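Local coordinates for Maltose/maltodextrin transport permease homologue (Bdellovibrio bacteriovorus HD100, PDB 6FFL), which binds maltotriose through this solute-binding MalE domain, which is fused to the MalF membrane subunit of what is probably a maltose/maltodextrin ABC transporter, at residues A[4-9]-A[58-63]; A[13-18]-A[307-312]; A[263-268]-A[332-337]; A[88-93]-A[106-111]. All coordinates share one frame; numbering follows the deposited sequence.

Interaction 1: residues A[4-9]-A[58-63]; sequences RIQIWH and GPELVY
Pro-59 sets the CB-CG-CD side of its ring over one face of the Trp-8 indole, and this is the tightest packing between 4-9 and 58-63. Its CG sits over the five-membered ring, 3.5 Å from the centroid and 18° off the ring normal, while its CD covers the middle of the bicycle. On the far side of the strand from Trp-8, Ile-7 CB meets Leu-61 CB at 4.1 Å. The backbones in between are bonded in the staggered way of parallel strands: Leu-61 N donates to Gln-6 O, Trp-8 N to Leu-61 O, and Tyr-63 N to Trp-8 O at 2.9 Å. Strand 4-9 lies between 34-39 and 61-65, both parallel to it, with helices 13-29 and 42-54 making the connections; this is the beta-alpha-beta topology of a periplasmic binding-protein lobe. Helix 42-54 covers the sheet face carrying Trp-8 and Val-62, and helix 281-294 packs on Ile-5 and Leu-61.

Toward Arg-4 the pairing gives way to a carboxylate and water. Glu-60, just ahead of the strand, bends at chi2 (86°), which folds its carboxylate back onto strand 4-9, across Ile-5. There OE1 accepts a hydrogen bond from Gln-6 N at 2.8 Å, the donor coming from above the carboxylate plane. One water bridges Glu-60 OE2 and Arg-4 O, giving a hydrogen to each. A second takes a hydrogen from Gln-6 NE2 and reaches Glu-60 OE1 at a long 3.3 Å. The Arg-4 side chain leads away from this edge, its guanidinium held by Thr-34 and Gln-36.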
loop_
_atom_site.group_PDB
_atom_site.type_symbol
_atom_site.label_atom_id
_atom_site.label_comp_id
_atom_site.label_asym_id
_atom_site.label_seq_id
_atom_site.Cartn_x
_atom_site.Cartn_y
_atom_site.Cartn_z
ATOM N N ARG A 4 30.388 -3.220 0.563
ATOM C CA ARG A 4 29.169 -3.338 1.355
ATOM C C ARG A 4 28.167 -2.311 0.856
ATOM O O ARG A 4 28.461 -1.111 0.842
ATOM C CB ARG A 4 29.449 -3.128 2.842
ATOM C CG ARG A 4 28.229 -3.334 3.727
ATOM C CD ARG A 4 28.632 -3.542 5.178
ATOM N NE ARG A 4 27.484 -3.805 6.043
ATOM C CZ ARG A 4 26.861 -4.975 6.130
ATOM N NH1 ARG A 4 27.265 -6.003 5.396
ATOM N NH2 ARG A 4 25.828 -5.120 6.953
ATOM N N ILE A 5 26.989 -2.778 0.450
ATOM C CA ILE A 5 25.949 -1.909 -0.078
ATOM C C ILE A 5 24.738 -1.969 0.858
ATOM O O ILE A 5 24.628 -2.842 1.720
ATOM C CB ILE A 5 25.553 -2.274 -1.524
ATOM C CG1 ILE A 5 25.154 -3.748 -1.613
ATOM C CG2 ILE A 5 26.694 -1.961 -2.500
ATOM C CD1 ILE A 5 24.590 -4.140 -2.956
ATOM N N GLN A 6 23.830 -1.021 0.666
ATOM C CA GLN A 6 22.699 -0.798 1.556
ATOM C C GLN A 6 21.380 -0.845 0.799
ATOM O O GLN A 6 21.283 -0.346 -0.323
ATOM C CB GLN A 6 22.788 0.575 2.228
ATOM C CG GLN A 6 23.898 0.789 3.247
ATOM C CD GLN A 6 23.596 2.001 4.125
ATOM O OE1 GLN A 6 23.005 1.873 5.202
ATOM N NE2 GLN A 6 23.964 3.186 3.650
ATOM N N ILE A 7 20.352 -1.404 1.430
ATOM C CA ILE A 7 18.986 -1.285 0.931
ATOM C C ILE A 7 18.113 -0.760 2.065
ATOM O O ILE A 7 18.072 -1.355 3.149
ATOM C CB ILE A 7 18.439 -2.617 0.389
ATOM C CG1 ILE A 7 16.946 -2.486 0.070
ATOM C CG2 ILE A 7 18.701 -3.756 1.366
ATOM C CD1 ILE A 7 16.266 -3.804 -0.239
ATOM N N TRP A 8 17.442 0.363 1.830
ATOM C CA TRP A 8 16.422 0.866 2.750
ATOM C C TRP A 8 15.063 0.494 2.177
ATOM O O TRP A 8 14.799 0.745 0.997
ATOM C CB TRP A 8 16.498 2.382 2.936
ATOM C CG TRP A 8 17.708 2.876 3.636
ATOM C CD1 TRP A 8 18.776 2.142 4.082
ATOM C CD2 TRP A 8 18.009 4.245 3.928
ATOM N NE1 TRP A 8 19.726 2.981 4.639
ATOM C CE2 TRP A 8 19.270 4.272 4.566
ATOM C CE3 TRP A 8 17.323 5.451 3.728
ATOM C CZ2 TRP A 8 19.860 5.458 5.003
ATOM C CZ3 TRP A 8 17.916 6.633 4.163
ATOM C CH2 TRP A 8 19.171 6.622 4.791
ATOM N N HIS A 9 14.201 -0.088 3.009
ATOM C CA HIS A 9 12.910 -0.581 2.538
ATOM C C HIS A 9 11.854 -0.358 3.609
ATOM O O HIS A 9 12.165 -0.043 4.763
ATOM C CB HIS A 9 12.995 -2.062 2.198
ATOM C CG HIS A 9 13.313 -2.906 3.390
ATOM N ND1 HIS A 9 12.346 -3.314 4.283
ATOM C CD2 HIS A 9 14.494 -3.352 3.877
ATOM C CE1 HIS A 9 12.916 -4.010 5.253
ATOM N NE2 HIS A 9 14.218 -4.052 5.028
ATOM N N GLY A 58 22.939 8.334 1.214
ATOM C CA GLY A 58 21.812 7.444 1.092
ATOM C C GLY A 58 22.202 6.056 0.621
ATOM O O GLY A 58 23.322 5.815 0.161
ATOM N N PRO A 59 21.266 5.117 0.712
ATOM C CA PRO A 59 21.551 3.737 0.312
ATOM C C PRO A 59 21.593 3.577 -1.201
ATOM O O PRO A 59 20.972 4.332 -1.949
ATOM C CB PRO A 59 20.362 2.969 0.893
ATOM C CG PRO A 59 19.231 3.951 0.745
ATOM C CD PRO A 59 19.846 5.304 1.069
ATOM N N GLU A 60 22.314 2.537 -1.639
ATOM C CA GLU A 60 22.374 2.227 -3.068
ATOM C C GLU A 60 20.998 1.856 -3.611
ATOM O O GLU A 60 20.643 2.232 -4.735
ATOM C CB GLU A 60 23.367 1.087 -3.321
ATOM C CG GLU A 60 24.852 1.497 -3.251
ATOM C CD GLU A 60 25.416 1.459 -1.832
ATOM O OE1 GLU A 60 24.670 1.133 -0.888
ATOM O OE2 GLU A 60 26.611 1.763 -1.657
ATOM N N LEU A 61 20.215 1.116 -2.834
ATOM C CA LEU A 61 18.891 0.672 -3.241
ATOM C C LEU A 61 17.855 1.162 -2.241
ATOM O O LEU A 61 18.086 1.119 -1.030
ATOM C CB LEU A 61 18.822 -0.862 -3.338
ATOM C CG LEU A 61 19.347 -1.466 -4.645
ATOM C CD1 LEU A 61 19.636 -2.944 -4.466
ATOM C CD2 LEU A 61 18.338 -1.247 -5.765
ATOM N N VAL A 62 16.712 1.617 -2.751
ATOM C CA VAL A 62 15.572 1.997 -1.921
ATOM C C VAL A 62 14.335 1.295 -2.467
ATOM O O VAL A 62 14.168 1.179 -3.684
ATOM C CB VAL A 62 15.388 3.534 -1.856
ATOM C CG1 VAL A 62 15.159 4.142 -3.248
ATOM C CG2 VAL A 62 14.255 3.898 -0.899
ATOM N N TYR A 63 13.488 0.783 -1.568
ATOM C CA TYR A 63 12.342 -0.044 -1.949
ATOM C C TYR A 63 11.088 0.507 -1.296
ATOM O O TYR A 63 11.038 0.618 -0.071
ATOM C CB TYR A 63 12.546 -1.495 -1.512
ATOM C CG TYR A 63 11.379 -2.429 -1.790
ATOM C CD1 TYR A 63 10.316 -2.557 -0.883
ATOM C CD2 TYR A 63 11.355 -3.205 -2.947
ATOM C CE1 TYR A 63 9.250 -3.427 -1.138
ATOM C CE2 TYR A 63 10.311 -4.086 -3.205
ATOM C CZ TYR A 63 9.265 -4.194 -2.301
ATOM O OH TYR A 63 8.227 -5.066 -2.570
HETATM O O HOH W 1 27.528 1.257 0.940
HETATM O O HOH W 2 25.313 3.251 1.498
#

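Interaction 2: residues A[13-18]-A[307-312]; sequences YGHRQV and VGVLPS. With SO4 (sulfate ion), chain H.
This is a small, buried packing contact, apolar apart from one bridging water, in which the first turn of helix 13-29 meets the end of helix 297-307 and the chain leaving it. Val-307 carries the contact. Its CG2 lies over one face of the His-15 imidazole, 3.7 Å from the ring centroid and displaced toward the NE2 rim. Val-307 CG1 faces both Gly-14 O, at 3.7 Å, and Val-18 CG2, at 4.1 Å. His-15 CG lies anti to its carbonyl carbon (chi1 -70°), which brings the imidazole alongside Val-307. Beyond Gly-308, where phi turns positive, Val-309 CG1 adds a looser touch at His-15 CE1.

In the plane of the imidazole a water sits 2.8 Å from His-15 NE2 and donates to Val-307 O. On another side of the helix a sulfate, probably from the crystallisation liquor, is bound by Tyr-13 N, whose bond to O3 is 2.9 Å, and by the Arg-16 guanidinium, which gives NH1 to O2 and NH2 chiefly to O4. The methyl on one face of His-15 and the water at its edge together probably fix the tilt of the ring.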
loop_
_atom_site.group_PDB
_atom_site.type_symbol
_atom_site.label_atom_id
_atom_site.label_comp_id
_atom_site.label_asym_id
_atom_site.label_seq_id
_atom_site.Cartn_x
_atom_site.Cartn_y
_atom_site.Cartn_z
ATOM N N TYR A 13 6.972 -7.204 8.640
ATOM C CA TYR A 13 7.644 -8.349 9.250
ATOM C C TYR A 13 7.765 -9.560 8.327
ATOM O O TYR A 13 8.873 -10.013 8.023
ATOM C CB TYR A 13 6.904 -8.754 10.522
ATOM C CG TYR A 13 7.557 -9.924 11.224
ATOM C CD1 TYR A 13 8.677 -9.743 12.025
ATOM C CD2 TYR A 13 7.064 -11.219 11.063
ATOM C CE1 TYR A 13 9.274 -10.825 12.673
ATOM C CE2 TYR A 13 7.658 -12.294 11.692
ATOM C CZ TYR A 13 8.759 -12.094 12.492
ATOM O OH TYR A 13 9.344 -13.173 13.115
ATOM N N GLY A 14 6.628 -10.107 7.887
ATOM C CA GLY A 14 6.659 -11.324 7.086
ATOM C C GLY A 14 7.450 -11.165 5.798
ATOM O O GLY A 14 8.141 -12.091 5.364
ATOM N N HIS A 15 7.357 -9.989 5.171
ATOM C CA HIS A 15 8.086 -9.760 3.927
ATOM C C HIS A 15 9.570 -9.538 4.187
ATOM O O HIS A 15 10.412 -10.010 3.418
ATOM C CB HIS A 15 7.507 -8.555 3.168
ATOM C CG HIS A 15 6.151 -8.803 2.580
ATOM N ND1 HIS A 15 5.772 -8.302 1.350
ATOM C CD2 HIS A 15 5.080 -9.481 3.058
ATOM C CE1 HIS A 15 4.529 -8.671 1.096
ATOM N NE2 HIS A 15 4.086 -9.382 2.118
ATOM N N ARG A 16 9.927 -8.832 5.266
ATOM C CA ARG A 16 11.356 -8.659 5.498
ATOM C C ARG A 16 12.011 -9.941 6.002
ATOM O O ARG A 16 13.221 -10.106 5.823
ATOM C CB ARG A 16 11.619 -7.481 6.443
ATOM C CG ARG A 16 11.198 -7.656 7.860
ATOM C CD ARG A 16 11.786 -6.520 8.718
ATOM N NE ARG A 16 11.193 -6.501 10.054
ATOM C CZ ARG A 16 10.121 -5.788 10.384
ATOM N NH1 ARG A 16 9.522 -5.016 9.479
ATOM N NH2 ARG A 16 9.644 -5.846 11.626
ATOM N N GLN A 17 11.243 -10.873 6.585
ATOM C CA GLN A 17 11.800 -12.203 6.837
ATOM C C GLN A 17 12.221 -12.865 5.533
ATOM O O GLN A 17 13.282 -13.498 5.461
ATOM C CB GLN A 17 10.793 -13.096 7.567
ATOM C CG GLN A 17 10.313 -12.550 8.889
ATOM C CD GLN A 17 11.457 -12.206 9.820
ATOM O OE1 GLN A 17 12.254 -13.068 10.197
ATOM N NE2 GLN A 17 11.553 -10.930 10.186
ATOM N N VAL A 18 11.400 -12.736 4.493
ATOM C CA VAL A 18 11.750 -13.322 3.205
ATOM C C VAL A 18 12.945 -12.596 2.601
ATOM O O VAL A 18 13.864 -13.229 2.060
ATOM C CB VAL A 18 10.531 -13.311 2.265
ATOM C CG1 VAL A 18 10.914 -13.809 0.883
ATOM C CG2 VAL A 18 9.391 -14.150 2.863
ATOM N N VAL A 307 4.578 -15.460 1.467
ATOM C CA VAL A 307 3.630 -14.426 1.870
ATOM C C VAL A 307 2.503 -14.232 0.866
ATOM O O VAL A 307 1.661 -13.354 1.059
ATOM C CB VAL A 307 4.330 -13.080 2.175
ATOM C CG1 VAL A 307 5.375 -13.291 3.281
ATOM C CG2 VAL A 307 4.959 -12.441 0.911
ATOM N N GLY A 308 2.456 -15.027 -0.198
ATOM C CA GLY A 308 1.230 -15.211 -0.946
ATOM C C GLY A 308 0.903 -14.169 -1.987
ATOM O O GLY A 308 -0.229 -14.169 -2.489
ATOM N N VAL A 309 1.847 -13.292 -2.343
ATOM C CA VAL A 309 1.564 -12.188 -3.257
ATOM C C VAL A 309 1.822 -12.588 -4.708
ATOM O O VAL A 309 2.475 -13.601 -4.986
ATOM C CB VAL A 309 2.382 -10.937 -2.876
ATOM C CG1 VAL A 309 1.967 -10.447 -1.483
ATOM C CG2 VAL A 309 3.877 -11.224 -2.924
ATOM N N LEU A 310 1.313 -11.781 -5.638
ATOM C CA LEU A 310 1.385 -12.073 -7.069
ATOM C C LEU A 310 2.706 -11.577 -7.659
ATOM O O LEU A 310 2.983 -10.373 -7.593
ATOM C CB LEU A 310 0.223 -11.400 -7.789
ATOM C CG LEU A 310 0.104 -11.608 -9.298
ATOM C CD1 LEU A 310 -0.243 -13.053 -9.613
ATOM C CD2 LEU A 310 -0.926 -10.629 -9.873
ATOM N N PRO A 311 3.512 -12.434 -8.288
ATOM C CA PRO A 311 4.753 -11.956 -8.917
ATOM C C PRO A 311 4.493 -10.896 -9.976
ATOM O O PRO A 311 3.460 -10.887 -10.649
ATOM C CB PRO A 311 5.340 -13.224 -9.565
ATOM C CG PRO A 311 4.823 -14.337 -8.690
ATOM C CD PRO A 311 3.414 -13.906 -8.330
ATOM N N SER A 312 5.484 -10.027 -10.157
ATOM C CA SER A 312 5.449 -9.085 -11.264
ATOM C C SER A 312 5.913 -9.715 -12.572
ATOM O O SER A 312 5.502 -9.270 -13.649
ATOM C CB SER A 312 6.322 -7.878 -10.934
ATOM O OG SER A 312 7.646 -8.291 -10.669
HETATM S S SO4 H . 6.417 -4.575 11.575
HETATM O O1 SO4 H . 5.416 -3.863 12.359
HETATM O O2 SO4 H . 7.419 -3.613 11.105
HETATM O O3 SO4 H . 5.791 -5.223 10.428
HETATM O O4 SO4 H . 7.051 -5.603 12.393
HETATM O O HOH W 3 1.632 -10.826 2.235
#

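Interaction 3: residues A[263-268]-A[332-337]; sequences PSPLVG and ADIMEV
Ser-264 reaches across to the C-terminal end of 332-337 with its hydroxyl, and OG donates to Val-337 O at 2.7 Å. Its chi1 of -172° swings OG opposite the backbone N, and from there it arrives in the carbonyl plane on a lone pair, with a C=O...donor angle of 136°. Ser-264 CA also faces the same oxygen, though at 3.5 Å this is a lesser contact. The next residue, Pro-265, turns its ring toward the helix: CG lies 3.9 Å from Ile-334 O and a little farther from Ile-334 CG2, while CD stands near Val-337 O.

These contacts lie where strand 266-274 begins, beside the end of helix 328-335. After the helix the chain turns into strand 339-340, which runs parallel to 266-274 in the mixed sheet; Pro-265 and Val-267 both bond through their backbones to Thr-339, so the contact sits beside the first rungs of that pairing.

Farther along, Val-267 and Met-335 cross at about a right angle. Both valine methyls are used: Val-267 CG1 touches Met-335 SD at 3.9 Å and Val-267 CG2 rests on Met-335 CG at 4.0 Å. With CG set beside its own backbone N and chi2 nearly straight, the methionine carries its sulfur across to Val-267 CG1, and the bend at chi3 (-74°) then turns CE off from it. Met-335 also packs on His-115, and Val-267 on Leu-96. Val-337 covers the Pro-263 end more loosely, its CG2 4.2 Å from Pro-263 O.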
loop_
_atom_site.group_PDB
_atom_site.type_symbol
_atom_site.label_atom_id
_atom_site.label_comp_id
_atom_site.label_asym_id
_atom_site.label_seq_id
_atom_site.Cartn_x
_atom_site.Cartn_y
_atom_site.Cartn_z
ATOM N N PRO A 263 -16.078 0.622 -3.972
ATOM C CA PRO A 263 -14.847 1.338 -3.636
ATOM C C PRO A 263 -13.684 0.777 -4.441
ATOM O O PRO A 263 -13.573 -0.433 -4.663
ATOM C CB PRO A 263 -14.688 1.085 -2.133
ATOM C CG PRO A 263 -16.134 0.949 -1.662
ATOM C CD PRO A 263 -16.817 0.191 -2.778
ATOM N N SER A 264 -12.835 1.674 -4.915
ATOM C CA SER A 264 -11.827 1.312 -5.900
ATOM C C SER A 264 -10.449 1.343 -5.256
ATOM O O SER A 264 -9.891 2.428 -5.041
ATOM C CB SER A 264 -11.893 2.284 -7.087
ATOM O OG SER A 264 -11.057 1.848 -8.139
ATOM N N PRO A 265 -9.862 0.195 -4.926
ATOM C CA PRO A 265 -8.513 0.201 -4.349
ATOM C C PRO A 265 -7.505 0.705 -5.364
ATOM O O PRO A 265 -7.694 0.574 -6.574
ATOM C CB PRO A 265 -8.265 -1.275 -4.010
ATOM C CG PRO A 265 -9.129 -2.024 -4.949
ATOM C CD PRO A 265 -10.344 -1.168 -5.217
ATOM N N LEU A 266 -6.435 1.318 -4.865
ATOM C CA LEU A 266 -5.320 1.688 -5.728
ATOM C C LEU A 266 -4.425 0.471 -5.929
ATOM O O LEU A 266 -3.971 -0.136 -4.958
ATOM C CB LEU A 266 -4.530 2.844 -5.118
ATOM C CG LEU A 266 -5.357 4.135 -5.129
ATOM C CD1 LEU A 266 -4.752 5.176 -4.208
ATOM C CD2 LEU A 266 -5.493 4.673 -6.558
ATOM N N VAL A 267 -4.177 0.117 -7.183
ATOM C CA VAL A 267 -3.434 -1.088 -7.531
ATOM C C VAL A 267 -2.091 -0.660 -8.091
ATOM O O VAL A 267 -2.020 0.263 -8.913
ATOM C CB VAL A 267 -4.209 -1.958 -8.538
ATOM C CG1 VAL A 267 -3.401 -3.194 -8.931
ATOM C CG2 VAL A 267 -5.557 -2.371 -7.925
ATOM N N GLY A 268 -1.028 -1.311 -7.639
ATOM C CA GLY A 268 0.283 -0.929 -8.128
ATOM C C GLY A 268 1.373 -1.887 -7.709
ATOM O O GLY A 268 1.216 -3.100 -7.831
ATOM N N ALA A 332 -7.667 -11.174 -7.765
ATOM C CA ALA A 332 -7.796 -10.610 -9.106
ATOM C C ALA A 332 -9.159 -9.950 -9.288
ATOM O O ALA A 332 -9.264 -8.889 -9.922
ATOM C CB ALA A 332 -7.554 -11.689 -10.163
ATOM N N ASP A 333 -10.207 -10.542 -8.715
ATOM C CA ASP A 333 -11.532 -9.934 -8.778
ATOM C C ASP A 333 -11.597 -8.639 -7.974
ATOM O O ASP A 333 -12.369 -7.736 -8.320
ATOM C CB ASP A 333 -12.581 -10.929 -8.282
ATOM C CG ASP A 333 -13.958 -10.323 -8.188
ATOM O OD1 ASP A 333 -14.627 -10.203 -9.237
ATOM O OD2 ASP A 333 -14.371 -9.957 -7.069
ATOM N N ILE A 334 -10.794 -8.524 -6.912
ATOM C CA ILE A 334 -10.725 -7.283 -6.151
ATOM C C ILE A 334 -10.011 -6.208 -6.957
ATOM O O ILE A 334 -10.469 -5.060 -7.034
ATOM C CB ILE A 334 -10.030 -7.533 -4.798
ATOM C CG1 ILE A 334 -10.911 -8.402 -3.899
ATOM C CG2 ILE A 334 -9.660 -6.203 -4.103
ATOM C CD1 ILE A 334 -10.155 -9.064 -2.760
ATOM N N MET A 335 -8.887 -6.565 -7.584
ATOM C CA MET A 335 -8.133 -5.612 -8.387
ATOM C C MET A 335 -8.887 -5.175 -9.637
ATOM O O MET A 335 -8.591 -4.105 -10.186
ATOM C CB MET A 335 -6.780 -6.221 -8.764
ATOM C CG MET A 335 -5.792 -6.313 -7.589
ATOM S SD MET A 335 -4.150 -6.879 -8.089
ATOM C CE MET A 335 -4.457 -8.631 -8.370
ATOM N N GLU A 336 -9.857 -5.972 -10.085
ATOM C CA GLU A 336 -10.601 -5.677 -11.304
ATOM C C GLU A 336 -11.360 -4.358 -11.202
ATOM O O GLU A 336 -11.550 -3.667 -12.209
ATOM C CB GLU A 336 -11.552 -6.843 -11.582
ATOM C CG GLU A 336 -12.690 -6.598 -12.540
ATOM C CD GLU A 336 -13.640 -7.788 -12.583
ATOM O OE1 GLU A 336 -13.147 -8.933 -12.715
ATOM O OE2 GLU A 336 -14.870 -7.582 -12.469
ATOM N N VAL A 337 -11.808 -3.984 -10.007
ATOM C CA VAL A 337 -12.486 -2.704 -9.843
ATOM C C VAL A 337 -11.562 -1.646 -9.254
ATOM O O VAL A 337 -12.033 -0.593 -8.819
ATOM C CB VAL A 337 -13.771 -2.841 -9.006
ATOM C CG1 VAL A 337 -14.794 -3.711 -9.745
ATOM C CG2 VAL A 337 -13.478 -3.415 -7.632
#

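Interaction 4: residues A[88-93]-A[106-111]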
loop_
_atom_site.group_PDB
_atom_site.type_symbol
_atom_site.label_atom_id
_atom_site.label_comp_id
_atom_site.label_asym_id
_atom_site.label_seq_id
_atom_site.Cartn_x
_atom_site.Cartn_y
_atom_site.Cartn_z
ATOM N N ASP A 88 14.279 -4.857 -23.239
ATOM C CA ASP A 88 13.751 -6.216 -23.186
ATOM C C ASP A 88 13.520 -6.686 -21.752
ATOM O O ASP A 88 12.735 -7.612 -21.529
ATOM C CB ASP A 88 14.691 -7.174 -23.918
ATOM C CG ASP A 88 14.609 -7.025 -25.428
ATOM O OD1 ASP A 88 13.551 -6.587 -25.933
ATOM O OD2 ASP A 88 15.605 -7.344 -26.110
ATOM N N TYR A 89 14.180 -6.065 -20.776
ATOM C CA TYR A 89 13.939 -6.411 -19.384
ATOM C C TYR A 89 12.499 -6.105 -18.985
ATOM O O TYR A 89 11.802 -6.961 -18.430
ATOM C CB TYR A 89 14.930 -5.661 -18.488
ATOM C CG TYR A 89 14.728 -5.877 -17.011
ATOM C CD1 TYR A 89 13.953 -4.997 -16.264
ATOM C CD2 TYR A 89 15.316 -6.955 -16.355
ATOM C CE1 TYR A 89 13.756 -5.191 -14.913
ATOM C CE2 TYR A 89 15.125 -7.156 -14.997
ATOM C CZ TYR A 89 14.346 -6.272 -14.283
ATOM O OH TYR A 89 14.150 -6.450 -12.932
ATOM N N PHE A 90 12.029 -4.885 -19.265
ATOM C CA PHE A 90 10.757 -4.447 -18.698
ATOM C C PHE A 90 9.556 -5.135 -19.334
ATOM O O PHE A 90 8.515 -5.256 -18.676
ATOM C CB PHE A 90 10.640 -2.923 -18.800
ATOM C CG PHE A 90 11.497 -2.207 -17.789
ATOM C CD1 PHE A 90 11.101 -2.133 -16.466
ATOM C CD2 PHE A 90 12.720 -1.666 -18.156
ATOM C CE1 PHE A 90 11.892 -1.515 -15.517
ATOM C CE2 PHE A 90 13.521 -1.039 -17.207
ATOM C CZ PHE A 90 13.101 -0.972 -15.888
ATOM N N GLN A 91 9.673 -5.600 -20.582
ATOM C CA GLN A 91 8.553 -6.294 -21.210
ATOM C C GLN A 91 8.256 -7.639 -20.556
ATOM O O GLN A 91 7.203 -8.221 -20.836
ATOM C CB GLN A 91 8.809 -6.487 -22.712
ATOM C CG GLN A 91 10.181 -7.043 -23.055
ATOM C CD GLN A 91 10.339 -7.436 -24.525
ATOM O OE1 GLN A 91 10.063 -8.575 -24.916
ATOM N NE2 GLN A 91 10.808 -6.495 -25.337
ATOM N N ASN A 92 9.143 -8.137 -19.697
ATOM C CA ASN A 92 8.925 -9.414 -19.024
ATOM C C ASN A 92 8.093 -9.275 -17.763
ATOM O O ASN A 92 7.811 -10.290 -17.106
ATOM C CB ASN A 92 10.265 -10.072 -18.674
ATOM C CG ASN A 92 11.083 -10.427 -19.899
ATOM O OD1 ASN A 92 12.316 -10.386 -19.862
ATOM N ND2 ASN A 92 10.408 -10.766 -20.995
ATOM N N PHE A 93 7.701 -8.053 -17.404
ATOM C CA PHE A 93 6.976 -7.785 -16.171
ATOM C C PHE A 93 5.651 -7.100 -16.476
ATOM O O PHE A 93 5.525 -6.357 -17.455
ATOM C CB PHE A 93 7.820 -6.908 -15.217
ATOM C CG PHE A 93 9.165 -7.508 -14.886
ATOM C CD1 PHE A 93 9.326 -8.318 -13.781
ATOM C CD2 PHE A 93 10.260 -7.288 -15.708
ATOM C CE1 PHE A 93 10.567 -8.885 -13.485
ATOM C CE2 PHE A 93 11.495 -7.845 -15.415
ATOM C CZ PHE A 93 11.649 -8.643 -14.306
ATOM N N TYR A 106 11.789 4.316 -13.438
ATOM C CA TYR A 106 12.626 4.572 -12.275
ATOM C C TYR A 106 12.529 3.484 -11.212
ATOM O O TYR A 106 13.276 3.535 -10.228
ATOM C CB TYR A 106 12.274 5.940 -11.653
ATOM C CG TYR A 106 12.696 7.115 -12.527
ATOM C CD1 TYR A 106 14.011 7.560 -12.536
ATOM C CD2 TYR A 106 11.773 7.775 -13.328
ATOM C CE1 TYR A 106 14.401 8.644 -13.331
ATOM C CE2 TYR A 106 12.150 8.844 -14.128
ATOM C CZ TYR A 106 13.456 9.272 -14.121
ATOM O OH TYR A 106 13.816 10.334 -14.914
ATOM N N MET A 107 11.642 2.501 -11.383
ATOM C CA MET A 107 11.385 1.514 -10.348
ATOM C C MET A 107 11.040 0.182 -10.998
ATOM O O MET A 107 10.362 0.156 -12.028
ATOM C CB MET A 107 10.229 1.968 -9.440
ATOM C CG MET A 107 9.712 0.889 -8.526
ATOM S SD MET A 107 8.342 1.408 -7.476
ATOM C CE MET A 107 9.162 2.557 -6.358
ATOM N N ILE A 108 11.489 -0.921 -10.399
ATOM C CA ILE A 108 10.990 -2.239 -10.785
ATOM C C ILE A 108 10.541 -2.974 -9.527
ATOM O O ILE A 108 11.329 -3.159 -8.587
ATOM C CB ILE A 108 12.025 -3.070 -11.570
ATOM C CG1 ILE A 108 11.495 -4.487 -11.764
ATOM C CG2 ILE A 108 13.387 -3.102 -10.865
ATOM C CD1 ILE A 108 10.385 -4.552 -12.791
ATOM N N GLY A 109 9.278 -3.393 -9.516
ATOM C CA GLY A 109 8.729 -4.114 -8.390
ATOM C C GLY A 109 8.821 -5.619 -8.554
ATOM O O GLY A 109 8.886 -6.137 -9.667
ATOM N N ASP A 110 8.825 -6.308 -7.408
ATOM C CA ASP A 110 8.902 -7.758 -7.386
ATOM C C ASP A 110 7.532 -8.417 -7.320
ATOM O O ASP A 110 7.440 -9.643 -7.453
ATOM C CB ASP A 110 9.778 -8.226 -6.212
ATOM C CG ASP A 110 9.381 -7.604 -4.870
ATOM O OD1 ASP A 110 8.702 -6.552 -4.841
ATOM O OD2 ASP A 110 9.777 -8.177 -3.827
ATOM N N ALA A 111 6.473 -7.634 -7.136
ATOM C CA ALA A 111 5.125 -8.175 -7.063
ATOM C C ALA A 111 4.168 -7.132 -7.618
ATOM O O ALA A 111 4.552 -6.004 -7.928
ATOM C CB ALA A 111 4.750 -8.566 -5.623
#
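The short helix 87-90 and the type I turn from Phe-90 to Phe-93, closed by Phe-93 N donating to Phe-90 O at 3.2 Å, bring three aromatic residues up to Ile-108 on strand 104-109. The isoleucine meets all three rings. CD1 lies over one face of Phe-93, 4.0 Å from the centroid and 16° off the normal, a CH-pi contact. A chi1 of 172° extends Ile-108 CG1 away from the amide nitrogen, out from the strand to the edge of the Tyr-89 ring, where it is 3.5 Å from OH and 3.9 Å from CE1. The Phe-90 ring is farther back, with CE1 4.2 Å from Ile-108 CB.

The rings also pack on one another: Phe-93 CE2 sits over a face of Tyr-89, and Tyr-89 CD1 over the centre of Phe-90. His-105 stacks on Phe-90, and the backbone of Ile-108 bonds to Tyr-272 of the neighbouring strand. The tyrosine hydroxyl makes its polar bond with Thr-295. Across the contact, then, attraction comes from dispersion and the CH-pi touch, while the hydrogen bonds of the turn and sheet set the backbones that carry these groups.

Interactions 1, 3 and 4 all reach the large mixed sheet, where strand 266-274 pairs with both 61-65 and 104-109. Interactions 1 and 4 touch where Tyr-63 OH meets Asp-110 OD1 at 2.8 Å. Interaction 2 joins interaction 4 through Ser-312 OG and Gly-109 O, 2.7 Å apart, and packs on interaction 1 where His-9 CE1 meets Arg-16 CB. Interaction 3 is farthest from interaction 1, centres about 30 Å apart on opposite sides of the chain's centre, but its nearest atoms come within about 4 Å of interactions 2 and 4. Around the bound maltotriose, the side chains of His-15, Tyr-63, Met-107 and Val-267 are about 6, 7, 9 and 11 Å from a glucose unit.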